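Local coordinates for putative amidohydrolase (Unidentified, PDB 3FEQ), which probably acts as a zinc-dependent prolidase of the amidohydrolase superfamily, cleaving dipeptides that end in proline, at residues C[140-145]-C[200-205]; C[186-191]-C[225-230]; C[278-283]-C[326-331]. All coordinates share one frame; numbering follows the deposited sequence.

All three contacts belong to the amidohydrolase domain, a TIM-barrel family that holds zinc. Along the chain, contacts 1 and 2 interleave: 140-145, 186-191, 200-205, then 225-230. Contact 3 follows both. Contact 2 pairs the parallel strands 189-192 and 228-234 in the barrel wall. Contact 1 joins two loops, one of which follows strand 189-192. Contact 3 packs helix 274-282 on the loop between helices 302-314 and 335-340. The centres of contacts 1 and 2 lie about 20 Å apart, and those of contacts 2 and 3 about 26 Å, on opposite sides of the chain's centre. Contacts 1 and 2 each bring a side chain beside the metal centre, whereas contact 3 is packing further from it.

Contact 1 of 3, residues C[140-145]-C[200-205]; sequences GGHGDF and PTDPIA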
loop_
_atom_site.group_PDB
_atom_site.type_symbol
_atom_site.label_atom_id
_atom_site.label_comp_id
_atom_site.label_asym_id
_atom_site.label_seq_id
_atom_site.Cartn_x
_atom_site.Cartn_y
_atom_site.Cartn_z
ATOM N N GLY C 140 7.415 -16.136 15.985
ATOM C CA GLY C 140 7.592 -16.562 17.364
ATOM C C GLY C 140 8.616 -17.663 17.475
ATOM O O GLY C 140 8.754 -18.293 18.526
ATOM N N GLY C 141 9.340 -17.883 16.380
ATOM C CA GLY C 141 10.236 -19.019 16.249
ATOM C C GLY C 141 11.595 -18.689 16.809
ATOM O O GLY C 141 11.790 -17.625 17.387
ATOM N N HIS C 142 12.545 -19.599 16.629
ATOM C CA HIS C 142 13.845 -19.455 17.269
ATOM C C HIS C 142 14.538 -18.245 16.657
ATOM O O HIS C 142 15.406 -17.633 17.275
ATOM C CB HIS C 142 14.673 -20.756 17.161
ATOM C CG HIS C 142 16.005 -20.708 17.860
ATOM N ND1 HIS C 142 16.143 -20.384 19.196
ATOM C CD2 HIS C 142 17.257 -20.964 17.407
ATOM C CE1 HIS C 142 17.424 -20.416 19.525
ATOM N NE2 HIS C 142 18.121 -20.767 18.458
ATOM N N GLY C 143 14.094 -17.859 15.467
ATOM C CA GLY C 143 14.637 -16.683 14.800
ATOM C C GLY C 143 13.955 -15.378 15.174
ATOM O O GLY C 143 14.465 -14.302 14.880
ATOM N N ASP C 144 12.803 -15.469 15.827
ATOM C CA ASP C 144 11.974 -14.298 16.087
ATOM C C ASP C 144 12.327 -13.730 17.449
ATOM O O ASP C 144 12.040 -14.350 18.473
ATOM C CB ASP C 144 10.501 -14.700 16.045
ATOM C CG ASP C 144 9.563 -13.516 15.900
ATOM O OD1 ASP C 144 10.010 -12.351 16.049
ATOM O OD2 ASP C 144 8.361 -13.767 15.646
ATOM N N PHE C 145 12.955 -12.555 17.460
ATOM C CA PHE C 145 13.511 -11.978 18.698
ATOM C C PHE C 145 12.621 -10.901 19.284
ATOM O O PHE C 145 13.063 -10.119 20.118
ATOM C CB PHE C 145 14.928 -11.421 18.481
ATOM C CG PHE C 145 15.934 -12.467 18.103
ATOM C CD1 PHE C 145 16.269 -13.480 18.993
ATOM C CD2 PHE C 145 16.502 -12.474 16.834
ATOM C CE1 PHE C 145 17.164 -14.475 18.632
ATOM C CE2 PHE C 145 17.408 -13.465 16.463
ATOM C CZ PHE C 145 17.737 -14.468 17.360
ATOM N N PRO C 200 13.594 -15.396 22.778
ATOM C CA PRO C 200 12.741 -15.076 23.945
ATOM C C PRO C 200 11.541 -16.008 24.244
ATOM O O PRO C 200 11.334 -16.378 25.405
ATOM C CB PRO C 200 12.267 -13.640 23.661
ATOM C CG PRO C 200 12.415 -13.460 22.190
ATOM C CD PRO C 200 13.559 -14.334 21.755
ATOM N N THR C 201 10.768 -16.383 23.222
ATOM C CA THR C 201 9.397 -16.881 23.436
ATOM C C THR C 201 9.189 -18.398 23.333
ATOM O O THR C 201 8.189 -18.916 23.828
ATOM C CB THR C 201 8.356 -16.156 22.539
ATOM O OG1 THR C 201 8.711 -16.302 21.158
ATOM C CG2 THR C 201 8.289 -14.683 22.884
ATOM N N ASP C 202 10.123 -19.100 22.698
ATOM C CA ASP C 202 9.941 -20.523 22.398
ATOM C C ASP C 202 10.677 -21.441 23.367
ATOM O O ASP C 202 11.910 -21.446 23.404
ATOM C CB ASP C 202 10.360 -20.842 20.957
ATOM C CG ASP C 202 11.616 -20.090 20.529
ATOM O OD1 ASP C 202 12.663 -20.742 20.307
ATOM O OD2 ASP C 202 11.554 -18.842 20.411
ATOM N N PRO C 203 9.918 -22.220 24.162
ATOM C CA PRO C 203 10.497 -23.324 24.918
ATOM C C PRO C 203 11.074 -24.399 24.001
ATOM O O PRO C 203 10.512 -24.694 22.939
ATOM C CB PRO C 203 9.307 -23.874 25.707
ATOM C CG PRO C 203 8.115 -23.394 24.995
ATOM C CD PRO C 203 8.477 -22.078 24.421
ATOM N N ILE C 204 12.195 -24.972 24.426
ATOM C CA ILE C 204 12.978 -25.895 23.605
ATOM C C ILE C 204 12.230 -27.190 23.218
ATOM O O ILE C 204 12.483 -27.771 22.159
ATOM C CB ILE C 204 14.357 -26.186 24.268
ATOM C CG1 ILE C 204 14.746 -27.652 24.102
ATOM C CG2 ILE C 204 14.336 -25.799 25.746
ATOM C CD1 ILE C 204 15.899 -28.063 24.939
ATOM N N ALA C 205 11.254 -27.584 24.031
ATOM C CA ALA C 205 10.519 -28.831 23.813
ATOM C C ALA C 205 9.686 -28.894 22.532
ATOM O O ALA C 205 9.428 -29.985 22.017
ATOM C CB ALA C 205 9.648 -29.169 25.029
#
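Asp202 reaches across to Gly140, Gly141 and His142, bringing loop 200-205 against loop 140-145. Its CB lies 3.9 Å from Gly140 O. Its CG is set between the backbone N and the carbonyl carbon (chi1 40°), which turns the carboxylate toward the turn at 141-144. OD2 sits 3.3 Å from Gly141 O. Both are acceptors, so this is no hydrogen bond. OD1 comes to 3.5 Å from His142 CA. It also approaches the edge of the imidazole, 3.7 Å from ND1, with ring and carboxylate planes 83° apart. The real polar link is indirect. Ser199 OG hydrogen-bonds both Asp202 OD1 and His142 ND1, and Gly196 N also bonds OD1.

Two further touches involve the preceding residues. Thr201 OG1 gives a weak hydrogen bond to Gly140 O. Pro200 CD lies 4.0 Å from Phe145 CD1, the two side chains crossing at about a right angle. Pro200 CD and CG also pack on Asp144 O.

Loop 140-145 is braced from within. Asp144 OD2 accepts a hydrogen bond from Gly140 N at 2.6 Å, through its anti lone pair. Asp144 N bonds Gly141 O, closing a type I beta turn. His142 rides on this turn. Its ring stacks on that of His231, a zinc ligand, and its side chain is about 4 Å from zinc. The arrangement is consistent with a second shell beside the metal centre of an amidohydrolase barrel.

Contact 2 of 3, residues C[186-191]-C[225-230]; sequences ATQIKI and NTYVMA
Ile189, Ile191 and Met229 carry the backbone hydrogen bonds between two parallel strands. Ile189 N bonds Tyr227 O at 3.1 Å, Met229 N bonds Ile189 O at 2.8 Å, and Ile191 N bonds Met229 O at 3.1 Å. CA-H...O contacts supplement them, as from Val228 CA to Ile189 O. Thr226 OG1 also bonds Thr187 O, but the modelled length is too short to rely on.

There is one CH-pi contact. Gln188 CB stands over a face of Tyr227, 3.8 Å from the ring centroid. The Gln188 side chain runs beside the tyrosine, pointing the same way, with amide and ring planes 35° apart. Their polar ends go to others: Gln188 NE2 to Ser132 and Phe130, Tyr227 OH to Arg106.

Apolar packing covers both faces of the sheet. On one, Ile191 CG1 lies 3.9 Å from Ala230 CB and also meets Val228 CG1. On the other, Met229 CG lies 3.8 Å from Lys190 CB. Met229 bends at its last torsion, chi3 -74°, and its CE touches Lys190 CD.

The Lys190 side chain comes within about 3 Å of zinc. The strands belong to the beta-alpha-beta unit whose helix 211-223 covers Ile191 and Val228. Helix 171-184 packs on Ile189, and strand 248-254 continues the sheet beyond strand 228-234.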
loop_
_atom_site.group_PDB
_atom_site.type_symbol
_atom_site.label_atom_id
_atom_site.label_comp_id
_atom_site.label_asym_id
_atom_site.label_seq_id
_atom_site.Cartn_x
_atom_site.Cartn_y
_atom_site.Cartn_z
ATOM N N ALA C 186 23.248 -17.770 -1.254
ATOM C CA ALA C 186 23.407 -18.823 -0.237
ATOM C C ALA C 186 23.950 -20.113 -0.834
ATOM O O ALA C 186 23.631 -20.451 -1.957
ATOM C CB ALA C 186 22.068 -19.099 0.449
ATOM N N THR C 187 24.784 -20.819 -0.086
ATOM C CA THR C 187 25.278 -22.132 -0.515
ATOM C C THR C 187 24.400 -23.267 0.025
ATOM O O THR C 187 24.284 -24.320 -0.597
ATOM C CB THR C 187 26.734 -22.385 -0.069
ATOM O OG1 THR C 187 26.887 -21.991 1.304
ATOM C CG2 THR C 187 27.718 -21.609 -0.938
ATOM N N GLN C 188 23.826 -23.063 1.209
ATOM C CA GLN C 188 22.783 -23.950 1.724
ATOM C C GLN C 188 21.699 -23.145 2.445
ATOM O O GLN C 188 21.824 -21.923 2.609
ATOM C CB GLN C 188 23.368 -25.053 2.625
ATOM C CG GLN C 188 23.940 -24.564 3.923
ATOM C CD GLN C 188 25.231 -23.781 3.741
ATOM O OE1 GLN C 188 26.073 -24.149 2.928
ATOM N NE2 GLN C 188 25.391 -22.697 4.504
ATOM N N ILE C 189 20.638 -23.825 2.867
ATOM C CA ILE C 189 19.537 -23.145 3.526
ATOM C C ILE C 189 19.437 -23.584 4.963
ATOM O O ILE C 189 19.464 -24.779 5.220
ATOM C CB ILE C 189 18.213 -23.440 2.835
ATOM C CG1 ILE C 189 18.234 -22.949 1.374
ATOM C CG2 ILE C 189 17.073 -22.822 3.620
ATOM C CD1 ILE C 189 18.411 -21.429 1.226
ATOM N N LYS C 190 19.364 -22.620 5.889
ATOM C CA LYS C 190 19.217 -22.885 7.323
ATOM C C LYS C 190 17.801 -22.548 7.747
ATOM O O LYS C 190 17.261 -21.521 7.341
ATOM C CB LYS C 190 20.218 -22.049 8.138
ATOM C CG LYS C 190 19.862 -21.833 9.645
ATOM C CD LYS C 190 20.739 -22.648 10.616
ATOM C CE LYS C 190 20.147 -22.712 12.037
ATOM N NZ LYS C 190 21.016 -22.090 13.098
ATOM N N ILE C 191 17.188 -23.432 8.533
ATOM C CA ILE C 191 15.867 -23.193 9.117
ATOM C C ILE C 191 15.885 -23.552 10.607
ATOM O O ILE C 191 16.726 -24.329 11.067
ATOM C CB ILE C 191 14.752 -24.011 8.394
ATOM C CG1 ILE C 191 14.786 -25.492 8.797
ATOM C CG2 ILE C 191 14.875 -23.896 6.879
ATOM C CD1 ILE C 191 13.575 -26.277 8.300
ATOM N N ASN C 225 20.294 -27.528 -6.302
ATOM C CA ASN C 225 21.399 -28.438 -6.003
ATOM C C ASN C 225 22.151 -28.098 -4.736
ATOM O O ASN C 225 23.377 -28.062 -4.716
ATOM C CB ASN C 225 22.349 -28.610 -7.190
ATOM C CG ASN C 225 21.635 -29.127 -8.433
ATOM O OD1 ASN C 225 20.948 -30.157 -8.394
ATOM N ND2 ASN C 225 21.781 -28.404 -9.543
ATOM N N THR C 226 21.396 -27.870 -3.670
ATOM C CA THR C 226 21.968 -27.868 -2.342
ATOM C C THR C 226 21.047 -28.632 -1.353
ATOM O O THR C 226 20.239 -29.461 -1.775
ATOM C CB THR C 226 22.289 -26.416 -1.890
ATOM O OG1 THR C 226 23.133 -26.431 -0.726
ATOM C CG2 THR C 226 21.010 -25.628 -1.605
ATOM N N TYR C 227 21.181 -28.351 -0.058
ATOM C CA TYR C 227 20.452 -29.025 1.001
ATOM C C TYR C 227 19.990 -28.025 2.082
ATOM O O TYR C 227 20.397 -26.869 2.102
ATOM C CB TYR C 227 21.368 -30.072 1.652
ATOM C CG TYR C 227 22.602 -29.453 2.278
ATOM C CD1 TYR C 227 22.629 -29.112 3.619
ATOM C CD2 TYR C 227 23.708 -29.138 1.510
ATOM C CE1 TYR C 227 23.743 -28.506 4.192
ATOM C CE2 TYR C 227 24.819 -28.530 2.081
ATOM C CZ TYR C 227 24.821 -28.208 3.422
ATOM O OH TYR C 227 25.921 -27.595 3.982
ATOM N N VAL C 228 19.187 -28.512 3.013
ATOM C CA VAL C 228 18.727 -27.742 4.151
ATOM C C VAL C 228 19.425 -28.235 5.417
ATOM O O VAL C 228 19.474 -29.435 5.680
ATOM C CB VAL C 228 17.218 -27.953 4.349
ATOM C CG1 VAL C 228 16.777 -27.492 5.721
ATOM C CG2 VAL C 228 16.456 -27.257 3.285
ATOM N N MET C 229 19.979 -27.308 6.191
ATOM C CA MET C 229 20.407 -27.597 7.558
ATOM C C MET C 229 19.326 -27.106 8.507
ATOM O O MET C 229 18.635 -26.140 8.205
ATOM C CB MET C 229 21.756 -26.935 7.875
ATOM C CG MET C 229 21.865 -25.441 7.561
ATOM S SD MET C 229 23.566 -24.858 7.688
ATOM C CE MET C 229 23.686 -24.860 9.460
ATOM N N ALA C 230 19.174 -27.762 9.650
ATOM C CA ALA C 230 17.986 -27.556 10.467
ATOM C C ALA C 230 18.266 -27.640 11.956
ATOM O O ALA C 230 18.856 -28.596 12.445
ATOM C CB ALA C 230 16.900 -28.542 10.076
#

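Contact 3 of 3, residues C[278-283]-C[326-331]; sequences DALAKH and GEMHAF
Met328 and Phe331 pack against Ala279, Leu280 and His283 in a mainly apolar contact with no hydrogen bond across it. It joins the C-terminal part of helix 274-282 to a short 3-10 segment, 327-330. That segment begins soon after the zinc ligand Asp323. In the barrel, the helix follows closely on strand 269-271.

Met328 is the central side chain. Its CG lies anti to the carbonyl carbon (chi1 -68°), and the chain continues extended through CG to the sulfur. This carries the sulfur alongside the helix. SD lies 3.7 Å from Ala279 CB and 3.6 Å from Ala279 O. The chain then turns at chi3, -84°, and the methyl CE meets Leu280 CD2 at 3.7 Å. The Leu280 and Met328 side chains cross at about a right angle. Ala73 and Phe287 also touch Met328.

Phe331 adds a second, more exposed patch. Its CD1 lies 4.2 Å from Ala279 CB, and its CZ is 3.9 Å from His283 NE2. The two rings are nearly parallel, with planes 8° apart. They meet rim to rim with centroids 5.8 Å apart, so neither lies over the other and they do not stack. One face of the His283 ring is covered by CB of its own neighbour Lys282.

No polar bond crosses between the two segments. His283 N bonds Ala279 O, so that carbonyl already has a donor besides its contact with the sulfur. His329 ND1 makes a weak bond to Gly326 O, and the backbone of Gly326 bonds that of Ala70. Between the two segments, then, the pieces are held by shape and van der Waals contact. No directional bond sets their alignment.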
loop_
_atom_site.group_PDB
_atom_site.type_symbol
_atom_site.label_atom_id
_atom_site.label_comp_id
_atom_site.label_asym_id
_atom_site.label_seq_id
_atom_site.Cartn_x
_atom_site.Cartn_y
_atom_site.Cartn_z
ATOM N N ASP C 278 28.812 -24.794 27.343
ATOM C CA ASP C 278 29.781 -24.603 28.412
ATOM C C ASP C 278 30.059 -23.118 28.607
ATOM O O ASP C 278 30.089 -22.619 29.734
ATOM C CB ASP C 278 31.076 -25.354 28.104
ATOM C CG ASP C 278 30.905 -26.864 28.177
ATOM O OD1 ASP C 278 31.917 -27.592 28.048
ATOM O OD2 ASP C 278 29.760 -27.328 28.369
ATOM N N ALA C 279 30.217 -22.414 27.492
ATOM C CA ALA C 279 30.494 -20.990 27.504
ATOM C C ALA C 279 29.307 -20.210 28.047
ATOM O O ALA C 279 29.477 -19.282 28.828
ATOM C CB ALA C 279 30.848 -20.517 26.111
ATOM N N LEU C 280 28.103 -20.595 27.640
ATOM C CA LEU C 280 26.901 -19.928 28.123
ATOM C C LEU C 280 26.586 -20.325 29.568
ATOM O O LEU C 280 25.858 -19.613 30.270
ATOM C CB LEU C 280 25.703 -20.176 27.190
ATOM C CG LEU C 280 25.712 -19.496 25.810
ATOM C CD1 LEU C 280 24.655 -20.079 24.878
ATOM C CD2 LEU C 280 25.549 -17.990 25.911
ATOM N N ALA C 281 27.168 -21.434 30.025
ATOM C CA ALA C 281 27.089 -21.804 31.440
ATOM C C ALA C 281 27.880 -20.837 32.313
ATOM O O ALA C 281 27.334 -20.260 33.250
ATOM C CB ALA C 281 27.554 -23.233 31.668
ATOM N N LYS C 282 29.154 -20.638 31.988
ATOM C CA LYS C 282 30.005 -19.736 32.763
ATOM C C LYS C 282 29.628 -18.260 32.603
ATOM O O LYS C 282 29.377 -17.564 33.588
ATOM C CB LYS C 282 31.480 -19.946 32.414
ATOM C CG LYS C 282 32.232 -20.843 33.386
ATOM C CD LYS C 282 31.941 -22.325 33.141
ATOM C CE LYS C 282 32.758 -22.882 31.977
ATOM N NZ LYS C 282 34.204 -23.027 32.318
ATOM N N HIS C 283 29.584 -17.791 31.360
ATOM C CA HIS C 283 29.466 -16.363 31.089
ATOM C C HIS C 283 28.147 -16.009 30.382
ATOM O O HIS C 283 28.126 -15.198 29.449
ATOM C CB HIS C 283 30.667 -15.873 30.264
ATOM C CG HIS C 283 31.946 -16.608 30.540
ATOM N ND1 HIS C 283 32.705 -16.390 31.669
ATOM C CD2 HIS C 283 32.617 -17.530 29.809
ATOM C CE1 HIS C 283 33.774 -17.167 31.636
ATOM N NE2 HIS C 283 33.747 -17.865 30.516
ATOM N N GLY C 326 29.455 -13.594 20.378
ATOM C CA GLY C 326 30.131 -12.492 21.040
ATOM C C GLY C 326 31.562 -12.810 21.419
ATOM O O GLY C 326 32.292 -13.441 20.661
ATOM N N GLU C 327 31.966 -12.378 22.603
ATOM C CA GLU C 327 33.352 -12.519 23.013
ATOM C C GLU C 327 33.687 -13.963 23.361
ATOM O O GLU C 327 34.851 -14.359 23.340
ATOM C CB GLU C 327 33.668 -11.592 24.178
ATOM C CG GLU C 327 32.484 -11.321 25.071
ATOM C CD GLU C 327 31.596 -10.193 24.564
ATOM O OE1 GLU C 327 30.447 -10.477 24.163
ATOM O OE2 GLU C 327 32.045 -9.027 24.566
ATOM N N MET C 328 32.654 -14.767 23.596
ATOM C CA MET C 328 32.814 -16.208 23.733
ATOM C C MET C 328 33.308 -16.877 22.446
ATOM O O MET C 328 33.416 -18.106 22.371
ATOM C CB MET C 328 31.502 -16.839 24.193
ATOM C CG MET C 328 31.109 -16.470 25.613
ATOM S SD MET C 328 29.449 -17.049 25.985
ATOM C CE MET C 328 28.459 -15.725 25.303
ATOM N N HIS C 329 33.647 -16.069 21.447
ATOM C CA HIS C 329 34.145 -16.607 20.197
ATOM C C HIS C 329 35.498 -17.251 20.346
ATOM O O HIS C 329 35.866 -18.130 19.567
ATOM C CB HIS C 329 34.169 -15.554 19.095
ATOM C CG HIS C 329 33.106 -15.759 18.073
ATOM N ND1 HIS C 329 32.080 -14.862 17.876
ATOM C CD2 HIS C 329 32.839 -16.819 17.274
ATOM C CE1 HIS C 329 31.256 -15.333 16.958
ATOM N NE2 HIS C 329 31.691 -16.522 16.579
ATOM N N ALA C 330 36.201 -16.852 21.398
ATOM C CA ALA C 330 37.560 -17.295 21.645
ATOM C C ALA C 330 37.652 -18.782 21.959
ATOM O O ALA C 330 38.683 -19.402 21.722
ATOM C CB ALA C 330 38.170 -16.480 22.764
ATOM N N PHE C 331 36.564 -19.369 22.445
ATOM C CA PHE C 331 36.599 -20.744 22.941
ATOM C C PHE C 331 36.438 -21.788 21.842
ATOM O O PHE C 331 36.287 -22.970 22.132
ATOM C CB PHE C 331 35.538 -20.954 24.025
ATOM C CG PHE C 331 35.728 -20.086 25.236
ATOM C CD1 PHE C 331 34.760 -19.170 25.601
ATOM C CD2 PHE C 331 36.884 -20.176 26.000
ATOM C CE1 PHE C 331 34.937 -18.354 26.706
ATOM C CE2 PHE C 331 37.076 -19.354 27.093
ATOM C CZ PHE C 331 36.097 -18.447 27.452
#